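Local coordinates for protein erythrocyte binding antigen 140 (Plasmodium falciparum, PDB 4GF2) that is an adhesin of the malaria parasite, probably binding sialic acid-bearing glycophorin C on erythrocytes through a region with two Duffy-binding-like domains, at residues A[58-63]-A[148-153]; A[84-89]-A[160-165]; A[99-104]-A[141-146]. The protein carries 3 engineered substitutions. All coordinates share one frame; numbering follows the deposited sequence.

Overall arrangement
All three contacts lie in the more N-terminal of the two Duffy-binding-like domains, and their chemistry follows their depth. Contact 3 is buried and dominated by aromatic side chains. Contact 1, whose centre and that of contact 3 are about 12 Å apart, is partly buried, adding a lysine–asparagine pair to its apolar part. The two share helix 132-155 and touch directly, the rings of Phe59 and Phe63 lying against Trp142. Contact 2 is also only partly buried, its centre and that of contact 3 being about 23 Å apart though both use helix 83-101; there a loop, not a helix, is held by a disulfide and a few apolar atoms. Helices 56-78 and 83-101 follow each other in sequence.

Contact 1 of 3, residues A[58-63]-A[148-153]; sequences KFKEIF and ANLWNH
Lys60 reaches from helix 56-78 to the amide of Asn149 on helix 132-155, while one turn further along Phe63 meets Leu150. The short segments run at 34° to each other with their axes 11.1 Å apart, a spacing that long or bulky side chains bridge. Lysine suits its place because its chain is flexible: CG leaves anti to the backbone N (chi1 172°), and bends at chi2 and chi4 carry the ammonium group towards helix 132-155. There NZ makes a weak hydrogen bond of 3.1 Å to Asn149 OD1. The asparagine takes the same first torsion (chi1 175°), which carries its amide out towards the lysine. The stronger partner of NZ is the side-chain oxygen of Asn146, one turn earlier on the same helix, so two amide oxygens share the ammonium group and probably stabilise its positive charge.

Beside this polar pair the packing is apolar. Leu150 meets Phe63 at about a right angle: CD2 packs 4.0 Å from Phe63 CB and 4.1 Å from Phe63 CG, while CD1 lies more loosely over one face of the ring. Phe59 CE2 meets the ring of Phe63 in plane at its edge; Phe48 meets the Phe63 ring edge-to-face, and Trp142 lies against it. Leu150 in turn leans on Trp142, Trp143 and Leu64. This helix-helix packing belongs to the helical bundle of the Duffy-binding-like domain, where it joins helix 56-78 to helix 132-155.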
loop_
_atom_site.group_PDB
_atom_site.type_symbol
_atom_site.label_atom_id
_atom_site.label_comp_id
_atom_site.label_asym_id
_atom_site.label_seq_id
_atom_site.Cartn_x
_atom_site.Cartn_y
_atom_site.Cartn_z
ATOM N N LYS A 58 -4.408 55.530 -20.596
ATOM C CA LYS A 58 -3.869 55.025 -19.343
ATOM C C LYS A 58 -4.048 53.515 -19.264
ATOM O O LYS A 58 -3.110 52.787 -18.940
ATOM C CB LYS A 58 -4.554 55.699 -18.154
ATOM C CG LYS A 58 -3.828 55.503 -16.832
ATOM C CD LYS A 58 -2.429 56.098 -16.879
ATOM C CE LYS A 58 -1.750 56.040 -15.524
ATOM N NZ LYS A 58 -0.363 56.577 -15.586
ATOM N N PHE A 59 -5.254 53.044 -19.567
ATOM C CA PHE A 59 -5.533 51.614 -19.544
ATOM C C PHE A 59 -4.545 50.857 -20.425
ATOM O O PHE A 59 -4.072 49.783 -20.060
ATOM C CB PHE A 59 -6.961 51.321 -20.004
ATOM C CG PHE A 59 -7.241 49.858 -20.188
ATOM C CD1 PHE A 59 -7.538 49.055 -19.100
ATOM C CD2 PHE A 59 -7.190 49.282 -21.447
ATOM C CE1 PHE A 59 -7.784 47.702 -19.264
ATOM C CE2 PHE A 59 -7.437 47.931 -21.618
ATOM C CZ PHE A 59 -7.735 47.140 -20.522
ATOM N N LYS A 60 -4.246 51.423 -21.587
ATOM C CA LYS A 60 -3.286 50.832 -22.508
ATOM C C LYS A 60 -1.909 50.792 -21.862
ATOM O O LYS A 60 -1.224 49.770 -21.898
ATOM C CB LYS A 60 -3.236 51.647 -23.802
ATOM C CG LYS A 60 -2.129 51.250 -24.763
ATOM C CD LYS A 60 -2.260 49.804 -25.209
ATOM C CE LYS A 60 -1.218 49.446 -26.260
ATOM N NZ LYS A 60 -1.427 50.172 -27.548
ATOM N N GLU A 61 -1.518 51.912 -21.263
ATOM C CA GLU A 61 -0.209 52.034 -20.637
ATOM C C GLU A 61 -0.027 51.008 -19.527
ATOM O O GLU A 61 1.045 50.417 -19.385
ATOM C CB GLU A 61 -0.025 53.437 -20.064
ATOM C CG GLU A 61 1.290 53.629 -19.328
ATOM C CD GLU A 61 1.293 54.863 -18.457
ATOM O OE1 GLU A 61 0.477 55.773 -18.712
ATOM O OE2 GLU A 61 2.105 54.918 -17.511
ATOM N N ILE A 62 -1.076 50.803 -18.736
ATOM C CA ILE A 62 -1.021 49.856 -17.629
ATOM C C ILE A 62 -0.995 48.422 -18.143
ATOM O O ILE A 62 -0.392 47.541 -17.530
ATOM C CB ILE A 62 -2.219 50.031 -16.675
ATOM C CG1 ILE A 62 -2.206 51.431 -16.054
ATOM C CG2 ILE A 62 -2.199 48.967 -15.584
ATOM C CD1 ILE A 62 -0.943 51.754 -15.268
ATOM N N PHE A 63 -1.653 48.188 -19.271
ATOM C CA PHE A 63 -1.660 46.864 -19.871
ATOM C C PHE A 63 -0.257 46.552 -20.369
ATOM O O PHE A 63 0.238 45.434 -20.209
ATOM C CB PHE A 63 -2.660 46.807 -21.022
ATOM C CG PHE A 63 -3.412 45.511 -21.113
ATOM C CD1 PHE A 63 -2.783 44.303 -20.864
ATOM C CD2 PHE A 63 -4.754 45.504 -21.447
ATOM C CE1 PHE A 63 -3.482 43.114 -20.950
ATOM C CE2 PHE A 63 -5.456 44.323 -21.535
ATOM C CZ PHE A 63 -4.822 43.127 -21.285
ATOM N N ALA A 148 -0.906 43.203 -31.178
ATOM C CA ALA A 148 0.412 43.184 -31.801
ATOM C C ALA A 148 1.401 43.996 -30.976
ATOM O O ALA A 148 2.520 43.554 -30.714
ATOM C CB ALA A 148 0.335 43.724 -33.211
ATOM N N ASN A 149 0.979 45.185 -30.560
ATOM C CA ASN A 149 1.821 46.051 -29.747
ATOM C C ASN A 149 2.042 45.485 -28.345
ATOM O O ASN A 149 3.136 45.596 -27.789
ATOM C CB ASN A 149 1.220 47.455 -29.673
ATOM C CG ASN A 149 1.984 48.366 -28.736
ATOM O OD1 ASN A 149 1.397 49.027 -27.879
ATOM N ND2 ASN A 149 3.303 48.399 -28.886
ATOM N N LEU A 150 1.010 44.873 -27.777
ATOM C CA LEU A 150 1.118 44.272 -26.453
ATOM C C LEU A 150 2.112 43.108 -26.452
ATOM O O LEU A 150 2.938 42.982 -25.546
ATOM C CB LEU A 150 -0.253 43.792 -25.971
ATOM C CG LEU A 150 -1.237 44.876 -25.523
ATOM C CD1 LEU A 150 -2.620 44.290 -25.306
ATOM C CD2 LEU A 150 -0.750 45.544 -24.251
ATOM N N TRP A 151 2.030 42.255 -27.466
ATOM C CA TRP A 151 2.940 41.122 -27.572
ATOM C C TRP A 151 4.369 41.616 -27.740
ATOM O O TRP A 151 5.264 41.232 -26.985
ATOM C CB TRP A 151 2.554 40.237 -28.754
ATOM C CG TRP A 151 3.584 39.207 -29.098
ATOM C CD1 TRP A 151 4.351 39.163 -30.225
ATOM C CD2 TRP A 151 3.961 38.072 -28.312
ATOM N NE1 TRP A 151 5.179 38.069 -30.190
ATOM C CE2 TRP A 151 4.961 37.382 -29.026
ATOM C CE3 TRP A 151 3.552 37.572 -27.070
ATOM C CZ2 TRP A 151 5.558 36.220 -28.544
ATOM C CZ3 TRP A 151 4.148 36.418 -26.591
ATOM C CH2 TRP A 151 5.139 35.755 -27.326
ATOM N N ASN A 152 4.577 42.477 -28.729
ATOM C CA ASN A 152 5.900 43.015 -29.000
ATOM C C ASN A 152 6.555 43.606 -27.760
ATOM O O ASN A 152 7.742 43.388 -27.518
ATOM C CB ASN A 152 5.829 44.065 -30.105
ATOM C CG ASN A 152 5.665 43.449 -31.476
ATOM O OD1 ASN A 152 6.017 42.289 -31.689
ATOM N ND2 ASN A 152 5.136 44.221 -32.417
ATOM N N HIS A 153 5.782 44.346 -26.972
ATOM C CA HIS A 153 6.325 45.006 -25.793
ATOM C C HIS A 153 6.542 44.004 -24.668
ATOM O O HIS A 153 7.440 44.165 -23.834
ATOM C CB HIS A 153 5.398 46.126 -25.329
ATOM C CG HIS A 153 5.896 46.852 -24.121
ATOM N ND1 HIS A 153 6.990 47.689 -24.155
ATOM C CD2 HIS A 153 5.454 46.861 -22.841
ATOM C CE1 HIS A 153 7.199 48.186 -22.948
ATOM N NE2 HIS A 153 6.281 47.700 -22.133
#

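Contact 2 of 3, residues A[84-89]-A[160-165]; sequences SIFCNE and GNIAKE. Engineered in segment 160-165: Ala163 (natural residue Ser).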
loop_
_atom_site.group_PDB
_atom_site.type_symbol
_atom_site.label_atom_id
_atom_site.label_comp_id
_atom_site.label_asym_id
_atom_site.label_seq_id
_atom_site.Cartn_x
_atom_site.Cartn_y
_atom_site.Cartn_z
ATOM N N SER A 84 13.136 26.397 -23.391
ATOM C CA SER A 84 11.864 26.131 -24.056
ATOM C C SER A 84 10.701 26.388 -23.100
ATOM O O SER A 84 9.585 26.697 -23.524
ATOM C CB SER A 84 11.810 24.698 -24.586
ATOM O OG SER A 84 11.584 23.757 -23.547
ATOM N N ILE A 85 10.972 26.275 -21.806
ATOM C CA ILE A 85 9.936 26.448 -20.800
ATOM C C ILE A 85 9.548 27.916 -20.692
ATOM O O ILE A 85 8.370 28.263 -20.752
ATOM C CB ILE A 85 10.394 25.910 -19.431
ATOM C CG1 ILE A 85 10.519 24.386 -19.490
ATOM C CG2 ILE A 85 9.410 26.307 -18.346
ATOM C CD1 ILE A 85 11.198 23.769 -18.281
ATOM N N PHE A 86 10.547 28.775 -20.538
ATOM C CA PHE A 86 10.316 30.210 -20.513
ATOM C C PHE A 86 9.558 30.645 -21.766
ATOM O O PHE A 86 8.652 31.474 -21.697
ATOM C CB PHE A 86 11.648 30.952 -20.410
ATOM C CG PHE A 86 11.521 32.437 -20.537
ATOM C CD1 PHE A 86 10.690 33.150 -19.689
ATOM C CD2 PHE A 86 12.238 33.124 -21.501
ATOM C CE1 PHE A 86 10.570 34.516 -19.803
ATOM C CE2 PHE A 86 12.120 34.493 -21.621
ATOM C CZ PHE A 86 11.287 35.192 -20.770
ATOM N N CYS A 87 9.928 30.072 -22.907
ATOM C CA CYS A 87 9.262 30.383 -24.166
ATOM C C CYS A 87 7.768 30.090 -24.087
ATOM O O CYS A 87 6.943 30.948 -24.393
ATOM C CB CYS A 87 9.882 29.580 -25.310
ATOM S SG CYS A 87 8.915 29.627 -26.842
ATOM N N ASN A 88 7.426 28.874 -23.680
ATOM C CA ASN A 88 6.030 28.468 -23.610
ATOM C C ASN A 88 5.217 29.268 -22.598
ATOM O O ASN A 88 4.041 29.549 -22.826
ATOM C CB ASN A 88 5.933 26.974 -23.301
ATOM C CG ASN A 88 6.498 26.124 -24.416
ATOM O OD1 ASN A 88 6.601 26.571 -25.555
ATOM N ND2 ASN A 88 6.874 24.897 -24.097
ATOM N N GLU A 89 5.843 29.643 -21.488
ATOM C CA GLU A 89 5.133 30.365 -20.441
ATOM C C GLU A 89 4.888 31.820 -20.851
ATOM O O GLU A 89 3.858 32.400 -20.504
ATOM C CB GLU A 89 5.875 30.255 -19.107
ATOM C CG GLU A 89 5.930 28.816 -18.587
ATOM C CD GLU A 89 6.458 28.689 -17.166
ATOM O OE1 GLU A 89 6.648 29.716 -16.492
ATOM O OE2 GLU A 89 6.672 27.544 -16.716
ATOM N N GLY A 160 15.999 37.983 -27.308
ATOM C CA GLY A 160 17.265 37.288 -27.446
ATOM C C GLY A 160 17.387 36.028 -26.605
ATOM O O GLY A 160 18.258 35.202 -26.859
ATOM N N ASN A 161 16.523 35.873 -25.604
ATOM C CA ASN A 161 16.587 34.707 -24.721
ATOM C C ASN A 161 15.707 33.550 -25.175
ATOM O O ASN A 161 15.630 32.527 -24.505
ATOM C CB ASN A 161 16.188 35.097 -23.299
ATOM C CG ASN A 161 16.968 36.279 -22.787
ATOM O OD1 ASN A 161 16.481 37.409 -22.798
ATOM N ND2 ASN A 161 18.197 36.030 -22.349
ATOM N N ILE A 162 15.038 33.717 -26.308
ATOM C CA ILE A 162 14.141 32.691 -26.817
ATOM C C ILE A 162 14.425 32.462 -28.293
ATOM O O ILE A 162 15.033 33.304 -28.955
ATOM C CB ILE A 162 12.659 33.090 -26.627
ATOM C CG1 ILE A 162 12.348 34.371 -27.404
ATOM C CG2 ILE A 162 12.351 33.284 -25.153
ATOM C CD1 ILE A 162 10.952 34.894 -27.200
ATOM N N ALA A 163 13.989 31.313 -28.796
ATOM C CA ALA A 163 14.177 30.964 -30.195
ATOM C C ALA A 163 13.526 32.003 -31.101
ATOM O O ALA A 163 12.544 32.645 -30.723
ATOM C CB ALA A 163 13.600 29.575 -30.472
ATOM N N LYS A 164 14.079 32.158 -32.298
ATOM C CA LYS A 164 13.544 33.085 -33.284
ATOM C C LYS A 164 12.040 32.870 -33.447
ATOM O O LYS A 164 11.264 33.824 -33.487
ATOM C CB LYS A 164 14.266 32.887 -34.620
ATOM C CG LYS A 164 13.669 33.626 -35.800
ATOM C CD LYS A 164 14.380 33.221 -37.085
ATOM C CE LYS A 164 13.772 33.884 -38.313
ATOM N NZ LYS A 164 14.438 33.431 -39.569
ATOM N N GLU A 165 11.638 31.607 -33.502
ATOM C CA GLU A 165 10.261 31.244 -33.819
ATOM C C GLU A 165 9.310 31.519 -32.654
ATOM O O GLU A 165 8.103 31.661 -32.854
ATOM C CB GLU A 165 10.160 29.775 -34.258
ATOM C CG GLU A 165 11.304 28.867 -33.802
ATOM C CD GLU A 165 12.576 29.052 -34.624
ATOM O OE1 GLU A 165 13.679 28.864 -34.070
ATOM O OE2 GLU A 165 12.470 29.385 -35.822
#
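A disulfide-anchored loop of the Duffy-binding-like domain brings Ile162 onto Phe86 and Cys87 of helix 83-101. The loop follows helix 132-155 and leads towards helix 175-202; just beyond the segment, Cys166 is joined to Cys87 by a disulfide. Such cross-links are a hallmark of this family, whose largely helical domains carry long loops between their helices. Here the covalent bond fixes one point of the loop, and beside it the loop packs on the helix through apolar atoms.

Ile162 occupies the central position, its CA lying 6.0 Å from that of Cys87. Its backbone is extended, between two 3-10 pieces, and its CB points at the helix. With chi1 at 62°, CG1 lies between the backbone N and the carbonyl carbon, which places CG2 beside the backbone N and anti to the carbonyl carbon. This methyl is the branch that does the touching, and a beta-branched residue suits the place because it offers a methyl close to the main chain, without the reach of a longer side chain.

Phe86 leaves its helix with CG anti to the backbone N, and its ring extends to the loop, crossing the isoleucine side chain at about a right angle. Asn161 adds CB, which approaches the same ring obliquely. The Phe86 side chain also touches Leu74 and Asn78 of helix 56-78, so it joins three parts of the chain. On the helix side, Cys87 CB stands 4.5 Å from Ile162 CG2, and that same methyl sits 3.7 Å from both CD2 and CE2 of Phe86.

Contact 3 of 3, residues A[99-104]-A[141-146]; sequences NSFIGD and EWWEKN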
loop_
_atom_site.group_PDB
_atom_site.type_symbol
_atom_site.label_atom_id
_atom_site.label_comp_id
_atom_site.label_asym_id
_atom_site.label_seq_id
_atom_site.Cartn_x
_atom_site.Cartn_y
_atom_site.Cartn_z
ATOM N N ASN A 99 -7.520 36.021 -23.005
ATOM C CA ASN A 99 -8.734 35.274 -22.704
ATOM C C ASN A 99 -9.434 35.712 -21.419
ATOM O O ASN A 99 -10.653 35.636 -21.322
ATOM C CB ASN A 99 -8.433 33.777 -22.686
ATOM C CG ASN A 99 -8.210 33.221 -24.078
ATOM O OD1 ASN A 99 -8.650 33.810 -25.062
ATOM N ND2 ASN A 99 -7.535 32.085 -24.168
ATOM N N SER A 100 -8.670 36.175 -20.438
ATOM C CA SER A 100 -9.268 36.711 -19.221
ATOM C C SER A 100 -9.805 38.115 -19.473
ATOM O O SER A 100 -10.600 38.641 -18.690
ATOM C CB SER A 100 -8.248 36.735 -18.083
ATOM O OG SER A 100 -7.147 37.567 -18.399
ATOM N N PHE A 101 -9.362 38.720 -20.569
ATOM C CA PHE A 101 -9.821 40.048 -20.941
ATOM C C PHE A 101 -11.114 39.980 -21.753
ATOM O O PHE A 101 -11.963 40.865 -21.642
ATOM C CB PHE A 101 -8.738 40.785 -21.731
ATOM C CG PHE A 101 -9.133 42.172 -22.153
ATOM C CD1 PHE A 101 -9.356 43.160 -21.207
ATOM C CD2 PHE A 101 -9.279 42.488 -23.493
ATOM C CE1 PHE A 101 -9.722 44.437 -21.590
ATOM C CE2 PHE A 101 -9.641 43.764 -23.883
ATOM C CZ PHE A 101 -9.864 44.740 -22.931
ATOM N N ILE A 102 -11.270 38.929 -22.558
ATOM C CA ILE A 102 -12.430 38.818 -23.442
ATOM C C ILE A 102 -13.477 37.825 -22.939
ATOM O O ILE A 102 -14.309 37.346 -23.711
ATOM C CB ILE A 102 -12.023 38.443 -24.884
ATOM C CG1 ILE A 102 -11.423 37.035 -24.934
ATOM C CG2 ILE A 102 -11.046 39.470 -25.439
ATOM C CD1 ILE A 102 -11.054 36.578 -26.335
ATOM N N GLY A 103 -13.438 37.526 -21.644
ATOM C CA GLY A 103 -14.470 36.720 -21.015
ATOM C C GLY A 103 -14.412 35.234 -21.326
ATOM O O GLY A 103 -15.444 34.574 -21.409
ATOM N N ASP A 104 -13.208 34.699 -21.495
ATOM C CA ASP A 104 -13.033 33.261 -21.679
ATOM C C ASP A 104 -12.011 32.738 -20.674
ATOM O O ASP A 104 -10.893 32.373 -21.035
ATOM C CB ASP A 104 -12.591 32.947 -23.109
ATOM C CG ASP A 104 -12.376 31.461 -23.340
ATOM O OD1 ASP A 104 -13.007 30.650 -22.632
ATOM O OD2 ASP A 104 -11.569 31.101 -24.226
ATOM N N GLU A 141 -12.682 43.640 -29.876
ATOM C CA GLU A 141 -12.191 44.563 -30.891
ATOM C C GLU A 141 -10.951 45.296 -30.378
ATOM O O GLU A 141 -9.971 45.455 -31.100
ATOM C CB GLU A 141 -13.280 45.564 -31.276
ATOM C CG GLU A 141 -14.504 44.929 -31.922
ATOM C CD GLU A 141 -15.561 45.950 -32.305
ATOM O OE1 GLU A 141 -15.194 47.014 -32.844
ATOM O OE2 GLU A 141 -16.758 45.688 -32.063
ATOM N N TRP A 142 -10.995 45.736 -29.126
ATOM C CA TRP A 142 -9.876 46.461 -28.542
ATOM C C TRP A 142 -8.623 45.592 -28.563
ATOM O O TRP A 142 -7.545 46.041 -28.951
ATOM C CB TRP A 142 -10.201 46.889 -27.111
ATOM C CG TRP A 142 -9.121 47.711 -26.485
ATOM C CD1 TRP A 142 -9.049 49.070 -26.440
ATOM C CD2 TRP A 142 -7.949 47.223 -25.818
ATOM N NE1 TRP A 142 -7.908 49.463 -25.783
ATOM C CE2 TRP A 142 -7.214 48.349 -25.393
ATOM C CE3 TRP A 142 -7.448 45.948 -25.543
ATOM C CZ2 TRP A 142 -6.006 48.235 -24.708
ATOM C CZ3 TRP A 142 -6.250 45.837 -24.864
ATOM C CH2 TRP A 142 -5.542 46.973 -24.454
ATOM N N TRP A 143 -8.765 44.339 -28.150
ATOM C CA TRP A 143 -7.639 43.423 -28.178
ATOM C C TRP A 143 -7.103 43.306 -29.601
ATOM O O TRP A 143 -5.893 43.337 -29.822
ATOM C CB TRP A 143 -8.031 42.046 -27.640
ATOM C CG TRP A 143 -6.858 41.138 -27.515
ATOM C CD1 TRP A 143 -6.479 40.163 -28.389
ATOM C CD2 TRP A 143 -5.889 41.137 -26.464
ATOM N NE1 TRP A 143 -5.335 39.546 -27.940
ATOM C CE2 TRP A 143 -4.952 40.129 -26.760
ATOM C CE3 TRP A 143 -5.723 41.889 -25.298
ATOM C CZ2 TRP A 143 -3.869 39.853 -25.935
ATOM C CZ3 TRP A 143 -4.646 41.612 -24.478
ATOM C CH2 TRP A 143 -3.732 40.604 -24.801
ATOM N N GLU A 144 -8.010 43.184 -30.565
ATOM C CA GLU A 144 -7.623 43.050 -31.963
ATOM C C GLU A 144 -6.639 44.144 -32.362
ATOM O O GLU A 144 -5.623 43.877 -33.005
ATOM C CB GLU A 144 -8.856 43.116 -32.870
ATOM C CG GLU A 144 -9.182 41.813 -33.582
ATOM C CD GLU A 144 -8.102 41.389 -34.560
ATOM O OE1 GLU A 144 -7.879 42.109 -35.556
ATOM O OE2 GLU A 144 -7.477 40.331 -34.331
ATOM N N LYS A 145 -6.939 45.375 -31.965
ATOM C CA LYS A 145 -6.160 46.526 -32.402
ATOM C C LYS A 145 -4.871 46.723 -31.605
ATOM O O LYS A 145 -3.931 47.356 -32.086
ATOM C CB LYS A 145 -7.022 47.788 -32.338
ATOM C CG LYS A 145 -8.077 47.835 -33.437
ATOM C CD LYS A 145 -9.371 48.481 -32.978
ATOM C CE LYS A 145 -10.434 48.392 -34.067
ATOM N NZ LYS A 145 -11.749 48.948 -33.643
ATOM N N ASN A 146 -4.816 46.166 -30.400
ATOM C CA ASN A 146 -3.693 46.418 -29.508
ATOM C C ASN A 146 -2.780 45.217 -29.284
ATOM O O ASN A 146 -1.685 45.366 -28.745
ATOM C CB ASN A 146 -4.208 46.928 -28.162
ATOM C CG ASN A 146 -4.781 48.324 -28.255
ATOM O OD1 ASN A 146 -4.047 49.308 -28.194
ATOM N ND2 ASN A 146 -6.096 48.420 -28.412
#
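Phe101 of segment 99-104 drives its ring towards two neighbouring tryptophans, Trp142 and Trp143, on helix 132-155. All three side chains carry CG anti to the backbone N, which extends the rings into the interface. The planes of Phe101 and the six-membered ring of Trp142 are inclined at 59° with centroids 5.2 Å apart, an oblique pair. Its closest atoms are Phe101 CE2 and Trp142 CE3, at 3.5 Å. Trp143 meets the neighbouring ring carbon, its CE3 lying 4.0 Å from Phe101 CD2. A flat phenyl ring suits the place because its adjacent carbons CE2 and CD2 can touch the two indoles, one each.

One turn on, Asn146 folds back over Trp142: ND2 lies 3.2 Å above the indole plane, over its centre, and donates a nearly straight hydrogen bond of 2.8 Å to Trp142 O. The carbonyl oxygen thus holds the amide over the ring. Trp143 also packs against Phe94 and Phe97 on helix 83-101. This buried aromatic cluster belongs to the helical core of the Duffy-binding-like domain, where it joins helices 83-101 and 132-155.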